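Local coordinates for protein CytC3 (Streptomyces sp., PDB 3GJB) that probably halogenates an aliphatic amino acid tethered to a carrier protein, as a non-haem iron and 2-oxoglutarate-dependent halogenase of the phytanoyl-CoA dioxygenase family, at residues 106-111 with 251-256. Residues are numbered along the deposited sequence; the frame is centred on the assembly and turned at random.
Sequences FPKYQG and DYRMGF. With AKG (2-oxoglutaric acid), chain D.
Phe106 and Gly255 form an antiparallel hydrogen-bonded pair in the cupin-type sheet of this enzyme, where strands 98-108 and 253-262 run side by side, with the bound 2-oxoglutarate on the face that carries Lys108 and Arg253. Phe106 N gives to Gly255 O at 2.7 Å, while Phe106 O accepts twice: from Gly255 N at 3.0 Å and from Arg253 NH1 at 2.9 Å, the two donors arriving from opposite faces of the carbonyl plane. Two residues on, Lys108 N gives to Arg253 O and Arg253 N to Lys108 O. The same two residues also bind the C5 carboxylate of 2-oxoglutarate, to which Ser242 OG is hydrogen-bonded as well. Lys108, extended beyond CG, donates through NZ to O4, though the modelled 2.5 Å between Lys108 NZ and O4 is doubtfully short; Leu243 O and Gly161 O are further acceptors. The other terminal nitrogen, Arg253 NH2, reaches 2-oxoglutarate O3 only weakly, at 3.3 Å, and also bonds to Gly161 O. The carboxylate probably offsets the two neighbouring positive charges. Bends at chi2 (-97°) and chi3 (-86°) fold Arg253 back over the neighbouring strand, so that Lys108 CB sits above the centre of one guanidinium face, with Phe106 O at the edge, in plane.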
ATOM      1  N   PHE A 106       2.075   0.451  -8.931  1.00 37.90           N
ATOM      2  CA  PHE A 106       1.065  -0.063  -9.843  1.00 36.85           C
ATOM      3  C   PHE A 106       1.038   0.803 -11.080  1.00 37.30           C
ATOM      4  O   PHE A 106       0.256   1.740 -11.174  1.00 37.58           O
ATOM      5  CB  PHE A 106      -0.312  -0.040  -9.191  1.00 36.60           C
ATOM      6  CG  PHE A 106      -0.515  -1.118  -8.175  1.00 37.99           C
ATOM      7  CD1 PHE A 106      -0.653  -2.443  -8.570  1.00 38.47           C
ATOM      8  CD2 PHE A 106      -0.572  -0.812  -6.821  1.00 37.48           C
ATOM      9  CE1 PHE A 106      -0.849  -3.451  -7.624  1.00 37.10           C
ATOM     10  CE2 PHE A 106      -0.768  -1.816  -5.872  1.00 36.47           C
ATOM     11  CZ  PHE A 106      -0.906  -3.129  -6.274  1.00 35.58           C
ATOM     12  N   PRO A 107       1.910   0.513 -12.045  1.00 38.48           N
ATOM     13  CA  PRO A 107       1.912   1.330 -13.259  1.00 38.66           C
ATOM     14  C   PRO A 107       0.905   0.771 -14.250  1.00 38.47           C
ATOM     15  O   PRO A 107       0.482  -0.374 -14.133  1.00 37.91           O
ATOM     16  CB  PRO A 107       3.338   1.176 -13.766  1.00 38.14           C
ATOM     17  CG  PRO A 107       3.614  -0.266 -13.445  1.00 40.69           C
ATOM     18  CD  PRO A 107       3.068  -0.400 -12.024  1.00 38.49           C
ATOM     19  N   LYS A 108       0.502   1.590 -15.209  1.00 38.29           N
ATOM     20  CA  LYS A 108      -0.414   1.133 -16.238  1.00 37.62           C
ATOM     21  C   LYS A 108      -0.071   1.895 -17.503  1.00 37.92           C
ATOM     22  O   LYS A 108       0.023   3.119 -17.500  1.00 38.64           O
ATOM     23  CB  LYS A 108      -1.871   1.352 -15.839  1.00 35.23           C
ATOM     24  CG  LYS A 108      -2.791   0.454 -16.637  1.00 34.12           C
ATOM     25  CD  LYS A 108      -4.090   0.224 -15.933  1.00 36.08           C
ATOM     26  CE  LYS A 108      -4.899  -0.831 -16.655  1.00 32.69           C
ATOM     27  NZ  LYS A 108      -6.212  -1.007 -15.989  1.00 35.23           N
ATOM     28  N   TYR A 109       0.121   1.159 -18.585  1.00 37.44           N
ATOM     29  CA  TYR A 109       0.514   1.755 -19.842  1.00 39.20           C
ATOM     30  C   TYR A 109      -0.502   1.522 -20.938  1.00 39.52           C
ATOM     31  O   TYR A 109      -1.342   0.634 -20.832  1.00 41.02           O
ATOM     32  CB  TYR A 109       1.878   1.186 -20.235  1.00 40.54           C
ATOM     33  CG  TYR A 109       2.930   1.470 -19.185  1.00 44.06           C
ATOM     34  CD1 TYR A 109       3.335   2.780 -18.932  1.00 45.33           C
ATOM     35  CD2 TYR A 109       3.499   0.441 -18.420  1.00 43.19           C
ATOM     36  CE1 TYR A 109       4.276   3.072 -17.948  1.00 46.33           C
ATOM     37  CE2 TYR A 109       4.450   0.722 -17.428  1.00 43.33           C
ATOM     38  CZ  TYR A 109       4.831   2.049 -17.200  1.00 46.42           C
ATOM     39  OH  TYR A 109       5.746   2.387 -16.224  1.00 44.27           O
ATOM     40  N   GLN A 110      -0.423   2.330 -21.988  1.00 38.84           N
ATOM     41  CA  GLN A 110      -1.340   2.210 -23.114  1.00 40.61           C
ATOM     42  C   GLN A 110      -1.375   0.759 -23.588  1.00 40.52           C
ATOM     43  O   GLN A 110      -0.331   0.138 -23.790  1.00 40.54           O
ATOM     44  CB  GLN A 110      -0.893   3.140 -24.255  1.00 40.06           C
ATOM     45  CG  GLN A 110      -1.784   3.142 -25.505  1.00 38.69           C
ATOM     46  CD  GLN A 110      -1.564   1.934 -26.406  1.00 40.86           C
ATOM     47  OE1 GLN A 110      -0.431   1.505 -26.627  1.00 39.97           O
ATOM     48  NE2 GLN A 110      -2.648   1.393 -26.945  1.00 40.62           N
ATOM     49  N   GLY A 111      -2.578   0.216 -23.742  1.00 40.02           N
ATOM     50  CA  GLY A 111      -2.703  -1.153 -24.201  1.00 38.01           C
ATOM     51  C   GLY A 111      -2.960  -2.159 -23.097  1.00 39.48           C
ATOM     52  O   GLY A 111      -3.397  -3.268 -23.379  1.00 39.98           O
ATOM     53  N   ASP A 251       0.997   8.734 -21.862  1.00 39.21           N
ATOM     54  CA  ASP A 251       0.175   8.937 -20.675  1.00 40.52           C
ATOM     55  C   ASP A 251       0.149   7.659 -19.843  1.00 42.24           C
ATOM     56  O   ASP A 251      -0.647   6.762 -20.090  1.00 46.66           O
ATOM     57  CB  ASP A 251      -1.244   9.333 -21.096  1.00 38.70           C
ATOM     58  CG  ASP A 251      -2.215   9.398 -19.926  1.00 39.42           C
ATOM     59  OD1 ASP A 251      -1.780   9.693 -18.795  1.00 41.00           O
ATOM     60  OD2 ASP A 251      -3.425   9.172 -20.145  1.00 40.15           O
ATOM     61  N   TYR A 252       1.029   7.558 -18.864  1.00 43.14           N
ATOM     62  CA  TYR A 252       1.047   6.362 -18.040  1.00 42.72           C
ATOM     63  C   TYR A 252       0.476   6.706 -16.680  1.00 43.01           C
ATOM     64  O   TYR A 252       0.538   7.852 -16.239  1.00 43.89           O
ATOM     65  CB  TYR A 252       2.477   5.829 -17.902  1.00 41.82           C
ATOM     66  CG  TYR A 252       3.368   6.699 -17.051  1.00 41.56           C
ATOM     67  CD1 TYR A 252       3.345   6.599 -15.659  1.00 40.73           C
ATOM     68  CD2 TYR A 252       4.178   7.676 -17.631  1.00 41.27           C
ATOM     69  CE1 TYR A 252       4.098   7.456 -14.865  1.00 41.63           C
ATOM     70  CE2 TYR A 252       4.936   8.545 -16.846  1.00 41.42           C
ATOM     71  CZ  TYR A 252       4.890   8.431 -15.462  1.00 41.07           C
ATOM     72  OH  TYR A 252       5.608   9.297 -14.672  1.00 37.58           O
ATOM     73  N   ARG A 253      -0.119   5.720 -16.029  1.00 42.94           N
ATOM     74  CA  ARG A 253      -0.669   5.944 -14.712  1.00 43.38           C
ATOM     75  C   ARG A 253       0.258   5.259 -13.730  1.00 44.20           C
ATOM     76  O   ARG A 253       0.718   4.144 -13.980  1.00 45.40           O
ATOM     77  CB  ARG A 253      -2.072   5.362 -14.599  1.00 43.12           C
ATOM     78  CG  ARG A 253      -2.559   5.296 -13.168  1.00 45.08           C
ATOM     79  CD  ARG A 253      -2.326   3.911 -12.584  1.00 45.09           C
ATOM     80  NE  ARG A 253      -3.434   3.014 -12.898  1.00 43.29           N
ATOM     81  CZ  ARG A 253      -3.492   1.732 -12.552  1.00 43.60           C
ATOM     82  NH1 ARG A 253      -2.495   1.167 -11.876  1.00 41.52           N
ATOM     83  NH2 ARG A 253      -4.565   1.021 -12.863  1.00 44.08           N
ATOM     84  N   MET A 254       0.543   5.931 -12.623  1.00 43.19           N
ATOM     85  CA  MET A 254       1.420   5.372 -11.614  1.00 39.67           C
ATOM     86  C   MET A 254       0.811   5.494 -10.244  1.00 39.13           C
ATOM     87  O   MET A 254       0.672   6.594  -9.710  1.00 38.14           O
ATOM     88  CB  MET A 254       2.776   6.074 -11.609  1.00 40.90           C
ATOM     89  CG  MET A 254       3.791   5.396 -10.700  1.00 38.65           C
ATOM     90  SD  MET A 254       4.005   3.659 -11.144  1.00 39.55           S
ATOM     91  CE  MET A 254       5.047   3.803 -12.586  1.00 35.17           C
ATOM     92  N   GLY A 255       0.438   4.351  -9.683  1.00 37.61           N
ATOM     93  CA  GLY A 255      -0.125   4.337  -8.355  1.00 37.26           C
ATOM     94  C   GLY A 255       0.916   3.787  -7.392  1.00 36.67           C
ATOM     95  O   GLY A 255       1.690   2.895  -7.733  1.00 34.23           O
ATOM     96  N   PHE A 256       0.957   4.342  -6.191  1.00 36.37           N
ATOM     97  CA  PHE A 256       1.886   3.867  -5.188  1.00 35.60           C
ATOM     98  C   PHE A 256       1.017   3.392  -4.048  1.00 33.71           C
ATOM     99  O   PHE A 256       0.301   4.175  -3.453  1.00 33.60           O
ATOM    100  CB  PHE A 256       2.796   4.992  -4.710  1.00 37.44           C
ATOM    101  CG  PHE A 256       3.670   4.601  -3.558  1.00 38.34           C
ATOM    102  CD1 PHE A 256       4.676   3.653  -3.724  1.00 38.01           C
ATOM    103  CD2 PHE A 256       3.478   5.160  -2.303  1.00 36.87           C
ATOM    104  CE1 PHE A 256       5.483   3.270  -2.653  1.00 38.29           C
ATOM    105  CE2 PHE A 256       4.279   4.783  -1.222  1.00 38.89           C
ATOM    106  CZ  PHE A 256       5.283   3.836  -1.400  1.00 37.55           C
TER
HETATM  107  C1  AKG D 321      -5.787  -4.760  -8.552  1.00 67.52           C
HETATM  108  O1  AKG D 321      -4.826  -4.123  -8.151  1.00 71.65           O
HETATM  109  O2  AKG D 321      -6.457  -5.542  -7.696  1.00 67.25           O
HETATM  110  C2  AKG D 321      -6.207  -4.666  -9.988  1.00 67.63           C
HETATM  111  O5  AKG D 321      -7.175  -5.304 -10.416  1.00 58.41           O
HETATM  112  C3  AKG D 321      -5.407  -3.769 -10.899  1.00 66.78           C
HETATM  113  C4  AKG D 321      -5.953  -3.814 -12.309  1.00 66.81           C
HETATM  114  C5  AKG D 321      -5.156  -2.913 -13.200  1.00 67.63           C
HETATM  115  O3  AKG D 321      -4.225  -2.263 -12.765  1.00 67.23           O
HETATM  116  O4  AKG D 321      -5.490  -2.838 -14.491  1.00 68.12           O
HETATM  117  O   HOH W   1       1.334   4.685 -21.799  1.00 43.96           O